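Local coordinates for putative nucleolar GTP-binding protein 1 (Plasmodium falciparum, PDB 2QU8) that probably binds and hydrolyses GTP as a nucleolar GTPase of the NOG1 family, and is captured here with GDP in its nucleotide pocket, at residues I33-P38 with I112-D117; S44-V49 with Y78-T83; G148-D153 with F184-G189. One frame throughout, in Å; residues are numbered along the deposited sequence.

Contact 1 of 3, residues I33-P38 with I112-D117; sequences ILSGAP and ILFIID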
loop_
_atom_site.group_PDB
_atom_site.type_symbol
_atom_site.label_atom_id
_atom_site.label_comp_id
_atom_site.label_asym_id
_atom_site.label_seq_id
_atom_site.Cartn_x
_atom_site.Cartn_y
_atom_site.Cartn_z
ATOM N N ILE A 33 -1.074 2.978 3.315
ATOM C CA ILE A 33 0.273 2.550 3.679
ATOM C C ILE A 33 1.022 2.218 2.407
ATOM O O ILE A 33 0.671 1.266 1.712
ATOM C CB ILE A 33 0.232 1.315 4.615
ATOM C CG1 ILE A 33 -0.555 1.655 5.885
ATOM C CG2 ILE A 33 1.670 0.816 4.934
ATOM C CD1 ILE A 33 -1.159 0.436 6.600
ATOM N N LEU A 34 2.042 3.011 2.087
ATOM C CA LEU A 34 2.824 2.760 0.883
ATOM C C LEU A 34 3.887 1.694 1.101
ATOM O O LEU A 34 4.597 1.699 2.115
ATOM C CB LEU A 34 3.463 4.043 0.351
ATOM C CG LEU A 34 2.520 5.041 -0.325
ATOM C CD1 LEU A 34 3.204 6.401 -0.391
ATOM C CD2 LEU A 34 2.107 4.552 -1.716
ATOM N N SER A 35 4.000 0.803 0.121
ATOM C CA SER A 35 4.994 -0.266 0.135
ATOM C C SER A 35 5.461 -0.553 -1.294
ATOM O O SER A 35 4.785 -0.200 -2.259
ATOM C CB SER A 35 4.397 -1.512 0.796
ATOM O OG SER A 35 5.329 -2.582 0.840
ATOM N N GLY A 36 6.620 -1.187 -1.429
ATOM C CA GLY A 36 7.228 -1.411 -2.731
ATOM C C GLY A 36 8.724 -1.185 -2.687
ATOM O O GLY A 36 9.226 -0.512 -1.782
ATOM N N ALA A 37 9.433 -1.742 -3.665
ATOM C CA ALA A 37 10.897 -1.666 -3.728
ATOM C C ALA A 37 11.409 -0.224 -3.776
ATOM O O ALA A 37 10.644 0.696 -4.084
ATOM C CB ALA A 37 11.412 -2.456 -4.914
ATOM N N PRO A 38 12.700 -0.013 -3.423
ATOM C CA PRO A 38 13.267 1.317 -3.603
ATOM C C PRO A 38 13.143 1.796 -5.050
ATOM O O PRO A 38 13.311 1.010 -5.982
ATOM C CB PRO A 38 14.742 1.127 -3.225
ATOM C CG PRO A 38 14.735 -0.045 -2.280
ATOM C CD PRO A 38 13.684 -0.956 -2.851
ATOM N N ILE A 112 -3.231 -1.038 2.015
ATOM C CA ILE A 112 -1.860 -1.047 1.483
ATOM C C ILE A 112 -1.874 -0.626 0.029
ATOM O O ILE A 112 -2.702 -1.101 -0.749
ATOM C CB ILE A 112 -1.196 -2.453 1.556
ATOM C CG1 ILE A 112 -1.468 -3.133 2.902
ATOM C CG2 ILE A 112 0.329 -2.385 1.239
ATOM C CD1 ILE A 112 -0.954 -2.380 4.130
ATOM N N LEU A 113 -0.981 0.287 -0.336
ATOM C CA LEU A 113 -0.693 0.512 -1.741
ATOM C C LEU A 113 0.722 0.003 -2.002
ATOM O O LEU A 113 1.697 0.653 -1.621
ATOM C CB LEU A 113 -0.840 1.989 -2.129
ATOM C CG LEU A 113 -0.497 2.401 -3.573
ATOM C CD1 LEU A 113 -1.197 1.545 -4.635
ATOM C CD2 LEU A 113 -0.824 3.868 -3.787
ATOM N N PHE A 114 0.810 -1.173 -2.620
ATOM C CA PHE A 114 2.080 -1.773 -3.019
ATOM C C PHE A 114 2.349 -1.425 -4.471
ATOM O O PHE A 114 1.620 -1.848 -5.379
ATOM C CB PHE A 114 2.109 -3.304 -2.808
ATOM C CG PHE A 114 3.476 -3.917 -3.027
ATOM C CD1 PHE A 114 4.357 -4.088 -1.961
ATOM C CD2 PHE A 114 3.894 -4.287 -4.303
ATOM C CE1 PHE A 114 5.629 -4.638 -2.162
ATOM C CE2 PHE A 114 5.163 -4.833 -4.516
ATOM C CZ PHE A 114 6.026 -5.011 -3.444
ATOM N N ILE A 115 3.409 -0.652 -4.681
ATOM C CA ILE A 115 3.733 -0.153 -5.998
ATOM C C ILE A 115 4.809 -1.004 -6.665
ATOM O O ILE A 115 5.866 -1.267 -6.079
ATOM C CB ILE A 115 4.158 1.334 -5.966
ATOM C CG1 ILE A 115 3.036 2.189 -5.345
ATOM C CG2 ILE A 115 4.536 1.811 -7.381
ATOM C CD1 ILE A 115 3.309 3.688 -5.282
ATOM N N ILE A 116 4.497 -1.440 -7.886
ATOM C CA ILE A 116 5.428 -2.111 -8.772
ATOM C C ILE A 116 5.758 -1.157 -9.917
ATOM O O ILE A 116 4.863 -0.667 -10.615
ATOM C CB ILE A 116 4.837 -3.440 -9.347
ATOM C CG1 ILE A 116 4.567 -4.455 -8.224
ATOM C CG2 ILE A 116 5.760 -4.047 -10.427
ATOM C CD1 ILE A 116 3.788 -5.699 -8.658
ATOM N N ASP A 117 7.047 -0.882 -10.075
ATOM C CA ASP A 117 7.578 -0.168 -11.234
ATOM C C ASP A 117 7.710 -1.144 -12.418
ATOM O O ASP A 117 8.683 -1.903 -12.510
ATOM C CB ASP A 117 8.930 0.463 -10.854
ATOM C CG ASP A 117 9.654 1.097 -12.033
ATOM O OD1 ASP A 117 9.048 1.278 -13.112
ATOM O OD2 ASP A 117 10.847 1.420 -11.872
HETATM O O HOH W 1 7.960 -2.918 -5.768
#
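The Phe114 ring carries Gly36 on one face and Ser35 at its edge. CA of Gly36 stands 3.6 Å above the ring plane, offset toward the rim, in a CH-pi contact; glycine suits the place because a CB here would strike the carbonyl O of Ile115, and the backbone angles (phi 139°) crowd any side chain. Near the ring plane, OG of Ser35 lies 3.3 Å from CD1 of Phe114, and Ile116 CG1 meets the rim in plane. Phe114 CG is anti to the backbone N (chi1 -172°), which carries the ring forward beside Gly36; Phe133 also meets it edge-to-face. The Ser35 hydroxyl finds its polar partner in the carbonyl of Leu87, so a small polar residue can be buried here.

The two strands run parallel. Leu113 N donates to Ile33 O at 2.8 Å, Ser35 N to Leu113 O at 2.9 Å, and Ile115 N to Ser35 O at 2.8 Å. This is the centre of the G-domain sheet of a P-loop GTPase, where strand 30-35 leads into a loop consistent with Walker A: Gly36 and Ala37 offer their carbonyls to Lys42.

Leu34 and Leu113 lie side by side, their CD2 atoms 3.7 Å apart, and Leu34 CD2 also reaches Ile115 CD1; these branched chains fill the face covered by Phe45 and Met46 of helix 42-49. On the face with Ser35 and Phe114, which helix 126-137 covers, Ile33 and Ile112 meet obliquely through their CD1 methyls at 3.8 Å. Where the strands part, one water accepts from Ala37 N and donates to Ile115 O at 2.7 Å.

Contact 2 of 3, residues S44-V49 with Y78-T83; sequences SFMNIV and YQIIDT. With GDP (guanosine-5'-diphosphate), chain B.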
loop_
_atom_site.group_PDB
_atom_site.type_symbol
_atom_site.label_atom_id
_atom_site.label_comp_id
_atom_site.label_asym_id
_atom_site.label_seq_id
_atom_site.Cartn_x
_atom_site.Cartn_y
_atom_site.Cartn_z
ATOM N N SER A 44 7.167 9.861 -4.429
ATOM C CA SER A 44 6.534 10.676 -5.460
ATOM C C SER A 44 5.009 10.629 -5.329
ATOM O O SER A 44 4.342 11.659 -5.373
ATOM C CB SER A 44 6.948 10.198 -6.857
ATOM O OG SER A 44 8.315 10.459 -7.097
ATOM N N PHE A 45 4.470 9.426 -5.157
ATOM C CA PHE A 45 3.025 9.243 -5.053
ATOM C C PHE A 45 2.483 9.994 -3.847
ATOM O O PHE A 45 1.486 10.728 -3.939
ATOM C CB PHE A 45 2.676 7.753 -4.937
ATOM C CG PHE A 45 1.212 7.478 -5.068
ATOM C CD1 PHE A 45 0.689 7.030 -6.280
ATOM C CD2 PHE A 45 0.355 7.701 -4.004
ATOM C CE1 PHE A 45 -0.692 6.783 -6.419
ATOM C CE2 PHE A 45 -1.017 7.468 -4.124
ATOM C CZ PHE A 45 -1.538 7.001 -5.345
ATOM N N MET A 46 3.154 9.810 -2.712
ATOM C CA MET A 46 2.770 10.491 -1.492
ATOM C C MET A 46 2.727 12.012 -1.682
ATOM O O MET A 46 1.747 12.663 -1.311
ATOM C CB MET A 46 3.729 10.125 -0.357
ATOM C CG MET A 46 3.530 10.977 0.876
ATOM S SD MET A 46 4.804 10.643 2.091
ATOM C CE MET A 46 6.246 11.318 1.255
ATOM N N ASN A 47 3.800 12.571 -2.240
ATOM C CA ASN A 47 3.891 14.025 -2.470
ATOM C C ASN A 47 2.822 14.603 -3.393
ATOM O O ASN A 47 2.271 15.667 -3.120
ATOM C CB ASN A 47 5.277 14.405 -2.975
ATOM C CG ASN A 47 6.303 14.401 -1.873
ATOM O OD1 ASN A 47 7.358 13.787 -2.001
ATOM N ND2 ASN A 47 5.992 15.072 -0.770
ATOM N N ILE A 48 2.536 13.901 -4.480
ATOM C CA ILE A 48 1.496 14.325 -5.414
ATOM C C ILE A 48 0.116 14.416 -4.748
ATOM O O ILE A 48 -0.520 15.476 -4.781
ATOM C CB ILE A 48 1.468 13.414 -6.656
ATOM C CG1 ILE A 48 2.722 13.659 -7.492
ATOM C CG2 ILE A 48 0.219 13.670 -7.506
ATOM C CD1 ILE A 48 3.086 12.516 -8.389
ATOM N N VAL A 49 -0.330 13.324 -4.126
ATOM C CA VAL A 49 -1.690 13.246 -3.581
ATOM C C VAL A 49 -1.886 14.104 -2.331
ATOM O O VAL A 49 -2.995 14.529 -2.040
ATOM C CB VAL A 49 -2.158 11.777 -3.327
ATOM C CG1 VAL A 49 -2.050 10.955 -4.605
ATOM C CG2 VAL A 49 -1.378 11.116 -2.174
ATOM N N TYR A 78 -7.537 11.928 5.234
ATOM C CA TYR A 78 -6.664 10.776 5.053
ATOM C C TYR A 78 -5.213 11.102 5.366
ATOM O O TYR A 78 -4.773 12.244 5.238
ATOM C CB TYR A 78 -6.754 10.265 3.616
ATOM C CG TYR A 78 -8.076 9.617 3.258
ATOM C CD1 TYR A 78 -8.253 8.243 3.389
ATOM C CD2 TYR A 78 -9.144 10.378 2.776
ATOM C CE1 TYR A 78 -9.464 7.639 3.068
ATOM C CE2 TYR A 78 -10.365 9.781 2.441
ATOM C CZ TYR A 78 -10.515 8.415 2.592
ATOM O OH TYR A 78 -11.717 7.816 2.271
ATOM N N GLN A 79 -4.475 10.082 5.783
ATOM C CA GLN A 79 -3.025 10.161 5.774
ATOM C C GLN A 79 -2.441 9.119 4.825
ATOM O O GLN A 79 -3.071 8.110 4.522
ATOM C CB GLN A 79 -2.446 10.046 7.181
ATOM C CG GLN A 79 -2.817 8.779 7.930
ATOM C CD GLN A 79 -2.563 8.886 9.427
ATOM O OE1 GLN A 79 -2.306 9.972 9.948
ATOM N NE2 GLN A 79 -2.639 7.756 10.123
ATOM N N ILE A 80 -1.244 9.386 4.328
ATOM C CA ILE A 80 -0.554 8.429 3.495
ATOM C C ILE A 80 0.892 8.328 3.987
ATOM O O ILE A 80 1.592 9.334 4.092
ATOM C CB ILE A 80 -0.704 8.756 1.972
ATOM C CG1 ILE A 80 0.064 7.742 1.115
ATOM C CG2 ILE A 80 -0.361 10.252 1.663
ATOM C CD1 ILE A 80 -0.335 7.735 -0.358
ATOM N N ILE A 81 1.307 7.114 4.330
ATOM C CA ILE A 81 2.580 6.889 5.009
ATOM C C ILE A 81 3.586 6.167 4.119
ATOM O O ILE A 81 3.259 5.181 3.448
ATOM C CB ILE A 81 2.379 6.134 6.350
ATOM C CG1 ILE A 81 1.416 6.920 7.253
ATOM C CG2 ILE A 81 3.711 5.937 7.080
ATOM C CD1 ILE A 81 0.946 6.161 8.467
ATOM N N ASP A 82 4.814 6.676 4.127
ATOM C CA ASP A 82 5.920 6.101 3.380
ATOM C C ASP A 82 7.029 5.836 4.400
ATOM O O ASP A 82 7.420 6.735 5.147
ATOM C CB ASP A 82 6.386 7.085 2.278
ATOM C CG ASP A 82 7.481 6.506 1.373
ATOM O OD1 ASP A 82 7.482 5.288 1.113
ATOM O OD2 ASP A 82 8.340 7.279 0.891
ATOM N N THR A 83 7.506 4.598 4.449
ATOM C CA THR A 83 8.566 4.217 5.385
ATOM C C THR A 83 9.743 3.600 4.648
ATOM O O THR A 83 9.918 2.384 4.678
ATOM C CB THR A 83 8.063 3.222 6.464
ATOM O OG1 THR A 83 7.406 2.120 5.831
ATOM C CG2 THR A 83 7.091 3.892 7.383
HETATM P PB GDP B . 10.645 5.738 -3.969
HETATM O O1B GDP B . 12.091 5.503 -3.565
HETATM O O2B GDP B . 9.907 4.430 -3.892
HETATM O O3B GDP B . 10.076 6.696 -2.970
HETATM O O3A GDP B . 10.572 6.307 -5.466
HETATM P PA GDP B . 10.738 7.867 -5.871
HETATM O O1A GDP B . 11.872 8.495 -5.082
HETATM O O2A GDP B . 9.457 8.614 -5.659
HETATM O "O5'" GDP B . 11.113 7.716 -7.417
HETATM C "C5'" GDP B . 12.378 7.154 -7.796
HETATM C "C4'" GDP B . 12.806 7.683 -9.158
HETATM O "O4'" GDP B . 11.780 7.399 -10.118
HETATM C "C3'" GDP B . 12.964 9.198 -9.157
HETATM O "O3'" GDP B . 14.042 9.554 -10.022
HETATM C "C2'" GDP B . 11.654 9.686 -9.735
HETATM O "O2'" GDP B . 11.768 10.989 -10.307
HETATM C "C1'" GDP B . 11.347 8.604 -10.753
HETATM N N9 GDP B . 9.915 8.424 -11.059
HETATM C C8 GDP B . 8.900 8.508 -10.174
HETATM N N7 GDP B . 7.715 8.260 -10.784
HETATM C C5 GDP B . 7.972 8.009 -12.083
HETATM C C6 GDP B . 7.168 7.665 -13.280
HETATM O O6 GDP B . 5.923 7.562 -13.190
HETATM N N1 GDP B . 7.812 7.487 -14.448
HETATM C C2 GDP B . 9.153 7.596 -14.561
HETATM N N2 GDP B . 9.729 7.393 -15.774
HETATM N N3 GDP B . 9.948 7.899 -13.497
HETATM C C4 GDP B . 9.426 8.109 -12.257
#
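Apolar packing carries this contact, and Ile80 is its centre, with three helix side chains around it. The Ile80 CD1 methyl touches the Phe45 ring at its edge, near the ring plane, 3.7 Å from CD2 of Phe45. CG2 of Val49 comes across at about a right angle and lies 4.0 Å from the same CD1 methyl. Met46 CG meets the other branch, CG2 of Ile80, at 4.0 Å. Isoleucine suits the spot because its two branches spread over several partners: CG1 is anti to the backbone N (chi1 179°), which extends CD1 toward Phe45 and Val49, while CG2 faces Met46, and Val49 touches both branches. The flexible methionine bends at chi3 (68°), and its sulfur rests 3.9 Å from CB of Asp82.

No hydrogen bond joins the two segments; the polar bonds lead to the nucleotide. Ser44 N and Ser44 OG both donate to GDP O2A, at 2.9 and 2.6 Å, so a single alpha-phosphate oxygen is held twice near the start of the helix that follows the probable P-loop. Asp82 heads an Asp-x-x-Gly sequence, as in the G3 motif of GTPases.

Residues 44-49 of the helix run nearly antiparallel to residues 78-82 of the strand, at 158° and with axes 8.8 Å apart at closest approach. Leu34 of the adjoining strand 30-35 touches both Met46 and Ile80, Tyr67 of strand 66-73 borders Met46, and Val192 of helix 192-222 closes on Val49.

Contact 3 of 3, residues G148-D153 with F184-G189; sequences GFNKID and FSTLTG. With GDP (guanosine-5'-diphosphate), chain B.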
loop_
_atom_site.group_PDB
_atom_site.type_symbol
_atom_site.label_atom_id
_atom_site.label_comp_id
_atom_site.label_asym_id
_atom_site.label_seq_id
_atom_site.Cartn_x
_atom_site.Cartn_y
_atom_site.Cartn_z
ATOM N N GLY A 148 -0.274 -1.143 -7.304
ATOM C CA GLY A 148 -0.075 -0.039 -8.222
ATOM C C GLY A 148 0.989 -0.375 -9.242
ATOM O O GLY A 148 2.117 -0.710 -8.878
ATOM N N PHE A 149 0.629 -0.314 -10.517
ATOM C CA PHE A 149 1.610 -0.449 -11.589
ATOM C C PHE A 149 2.024 0.935 -12.044
ATOM O O PHE A 149 1.265 1.642 -12.705
ATOM C CB PHE A 149 1.072 -1.303 -12.737
ATOM C CG PHE A 149 0.639 -2.657 -12.296
ATOM C CD1 PHE A 149 -0.707 -2.963 -12.172
ATOM C CD2 PHE A 149 1.581 -3.615 -11.937
ATOM C CE1 PHE A 149 -1.110 -4.223 -11.732
ATOM C CE2 PHE A 149 1.186 -4.872 -11.500
ATOM C CZ PHE A 149 -0.161 -5.172 -11.395
ATOM N N ASN A 150 3.230 1.320 -11.646
ATOM C CA ASN A 150 3.733 2.661 -11.870
ATOM C C ASN A 150 4.718 2.748 -13.027
ATOM O O ASN A 150 5.240 1.735 -13.487
ATOM C CB ASN A 150 4.381 3.201 -10.588
ATOM C CG ASN A 150 4.514 4.708 -10.588
ATOM O OD1 ASN A 150 3.846 5.396 -11.356
ATOM N ND2 ASN A 150 5.371 5.232 -9.717
ATOM N N LYS A 151 4.970 3.985 -13.451
ATOM C CA LYS A 151 5.897 4.355 -14.532
ATOM C C LYS A 151 5.429 3.884 -15.912
ATOM O O LYS A 151 6.245 3.535 -16.767
ATOM C CB LYS A 151 7.351 3.934 -14.227
ATOM C CG LYS A 151 7.854 4.372 -12.841
ATOM C CD LYS A 151 9.372 4.477 -12.801
ATOM C CE LYS A 151 9.868 4.720 -11.376
ATOM N NZ LYS A 151 11.282 4.246 -11.208
ATOM N N ILE A 152 4.111 3.898 -16.119
ATOM C CA ILE A 152 3.506 3.504 -17.406
ATOM C C ILE A 152 3.923 4.418 -18.567
ATOM O O ILE A 152 3.739 4.067 -19.732
ATOM C CB ILE A 152 1.953 3.440 -17.337
ATOM C CG1 ILE A 152 1.381 4.823 -16.996
ATOM C CG2 ILE A 152 1.498 2.350 -16.363
ATOM C CD1 ILE A 152 -0.113 4.929 -17.069
ATOM N N ASP A 153 4.478 5.587 -18.239
ATOM C CA ASP A 153 5.072 6.472 -19.238
ATOM C C ASP A 153 6.285 5.824 -19.912
ATOM O O ASP A 153 6.732 6.279 -20.960
ATOM C CB ASP A 153 5.468 7.819 -18.616
ATOM C CG ASP A 153 6.487 7.676 -17.492
ATOM O OD1 ASP A 153 7.612 8.190 -17.646
ATOM O OD2 ASP A 153 6.167 7.046 -16.462
ATOM N N PHE A 184 -0.617 3.746 -13.276
ATOM C CA PHE A 184 -0.384 5.186 -13.260
ATOM C C PHE A 184 1.055 5.578 -13.550
ATOM O O PHE A 184 1.949 4.732 -13.669
ATOM C CB PHE A 184 -0.834 5.817 -11.925
ATOM C CG PHE A 184 -0.296 5.122 -10.698
ATOM C CD1 PHE A 184 0.951 5.478 -10.165
ATOM C CD2 PHE A 184 -1.039 4.128 -10.066
ATOM C CE1 PHE A 184 1.453 4.840 -9.032
ATOM C CE2 PHE A 184 -0.547 3.480 -8.925
ATOM C CZ PHE A 184 0.706 3.841 -8.406
ATOM N N SER A 185 1.258 6.881 -13.676
ATOM C CA SER A 185 2.582 7.439 -13.796
ATOM C C SER A 185 2.714 8.599 -12.829
ATOM O O SER A 185 2.051 9.617 -12.992
ATOM C CB SER A 185 2.839 7.918 -15.223
ATOM O OG SER A 185 3.996 8.740 -15.261
ATOM N N THR A 186 3.577 8.446 -11.825
ATOM C CA THR A 186 3.869 9.547 -10.920
ATOM C C THR A 186 4.794 10.601 -11.566
ATOM O O THR A 186 5.074 11.641 -10.966
ATOM C CB THR A 186 4.398 9.067 -9.518
ATOM O OG1 THR A 186 5.436 8.094 -9.676
ATOM C CG2 THR A 186 3.277 8.447 -8.696
ATOM N N LEU A 187 5.264 10.344 -12.787
ATOM C CA LEU A 187 6.001 11.371 -13.529
ATOM C C LEU A 187 5.069 12.249 -14.371
ATOM O O LEU A 187 5.268 13.454 -14.456
ATOM C CB LEU A 187 7.128 10.774 -14.391
ATOM C CG LEU A 187 8.181 11.744 -14.965
ATOM C CD1 LEU A 187 8.957 12.502 -13.869
ATOM C CD2 LEU A 187 9.153 11.002 -15.871
ATOM N N THR A 188 4.053 11.656 -14.990
ATOM C CA THR A 188 3.138 12.449 -15.826
ATOM C C THR A 188 1.831 12.823 -15.139
ATOM O O THR A 188 1.114 13.701 -15.628
ATOM C CB THR A 188 2.800 11.752 -17.155
ATOM O OG1 THR A 188 2.114 10.525 -16.881
ATOM C CG2 THR A 188 4.065 11.483 -17.965
ATOM N N GLY A 189 1.512 12.145 -14.034
ATOM C CA GLY A 189 0.270 12.387 -13.286
ATOM C C GLY A 189 -0.919 11.530 -13.698
ATOM O O GLY A 189 -1.893 11.400 -12.949
HETATM P PB GDP B . 10.645 5.738 -3.969
HETATM O O1B GDP B . 12.091 5.503 -3.565
HETATM O O2B GDP B . 9.907 4.430 -3.892
HETATM O O3B GDP B . 10.076 6.696 -2.970
HETATM O O3A GDP B . 10.572 6.307 -5.466
HETATM P PA GDP B . 10.738 7.867 -5.871
HETATM O O1A GDP B . 11.872 8.495 -5.082
HETATM O O2A GDP B . 9.457 8.614 -5.659
HETATM O "O5'" GDP B . 11.113 7.716 -7.417
HETATM C "C5'" GDP B . 12.378 7.154 -7.796
HETATM C "C4'" GDP B . 12.806 7.683 -9.158
HETATM O "O4'" GDP B . 11.780 7.399 -10.118
HETATM C "C3'" GDP B . 12.964 9.198 -9.157
HETATM O "O3'" GDP B . 14.042 9.554 -10.022
HETATM C "C2'" GDP B . 11.654 9.686 -9.735
HETATM O "O2'" GDP B . 11.768 10.989 -10.307
HETATM C "C1'" GDP B . 11.347 8.604 -10.753
HETATM N N9 GDP B . 9.915 8.424 -11.059
HETATM C C8 GDP B . 8.900 8.508 -10.174
HETATM N N7 GDP B . 7.715 8.260 -10.784
HETATM C C5 GDP B . 7.972 8.009 -12.083
HETATM C C6 GDP B . 7.168 7.665 -13.280
HETATM O O6 GDP B . 5.923 7.562 -13.190
HETATM N N1 GDP B . 7.812 7.487 -14.448
HETATM C C2 GDP B . 9.153 7.596 -14.561
HETATM N N2 GDP B . 9.729 7.393 -15.774
HETATM N N3 GDP B . 9.948 7.899 -13.497
HETATM C C4 GDP B . 9.426 8.109 -12.257
#
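Asn150 OD1 accepts two backbone amides: Thr186 N at 3.1 Å, lying in the carbonyl plane on a lone pair, and Lys151 N in a weak bond. The other end of the amide donates from ND2 to Thr186 OG1 at 2.9 Å, nearly straight (171°) and in the amide plane, while Val40 O also receives from ND2. Bound at both ends, the carboxamide is held against rotation, as befits a buried asparagine that positions two nucleotide-binding loops. Thr186 OG1 in turn donates to N7 of GDP, so Asn150 both lines the pocket and positions a residue that bonds the base.

The sequence Asn-Lys-Ile-Asp is the NKxD (G4) motif of GTPases, and Ser185 to Leu187 occupy the place of the G5 loop, as in related GTPases. Asp153 suits guanine because its carboxylate accepts from the ring N1-H and the exocyclic N2 amino group, OD2 from GDP N1 at 2.6 Å and OD1 from GDP N2 at 2.9 Å. Leu187 N donates to GDP O6 at 2.9 Å. The base is sandwiched between the extended aliphatic chain of Lys151 and CB of Leu187 on opposite faces; the Lys151 ammonium goes on to Asn39 O and a salt bridge with Asp117. Ser185 OG accepts from Thr188 N, an ST motif that shapes the loop, and lies 3.0 Å from Asp153 OD2.

Phe184 N donates to Phe149 O at 2.9 Å. Phe184 CG sits between backbone N and carbonyl carbon (chi1 51°), folding the ring back so that CE2 rests 3.6 Å from CA of Gly148, where a side chain would collide.

Strand 145-150 lies between strands 110-117 and 179-183, and the Phe184 ring packs among Ile115, Phe45 of helix 42-49, and Val192 and Ala195 of helix 192-222.

Overall arrangement
All three contacts belong to one mixed sheet, with GDP bound beyond the C-terminal ends of its parallel strands. Contact 1 joins the neighbouring strands 30-35 and 110-117; contact 2 lays helix 42-49 against strand 76-82, next to strand 30-35; contact 3 extends from strand 145-150, next to strand 110-117. Both segments of contact 2 fall in the chain between those of contact 1, and contact 3 follows. The centres of contacts 1 and 2 are about 11 Å apart, 1 and 3 about 13 Å, 2 and 3 about 15 Å. Phe45 packs on both Leu113 and Phe184, linking all three. GDP meets contact 2 by its phosphate, contact 3 by its base and also Ala37 of contact 1, so together they shape the nucleotide pocket.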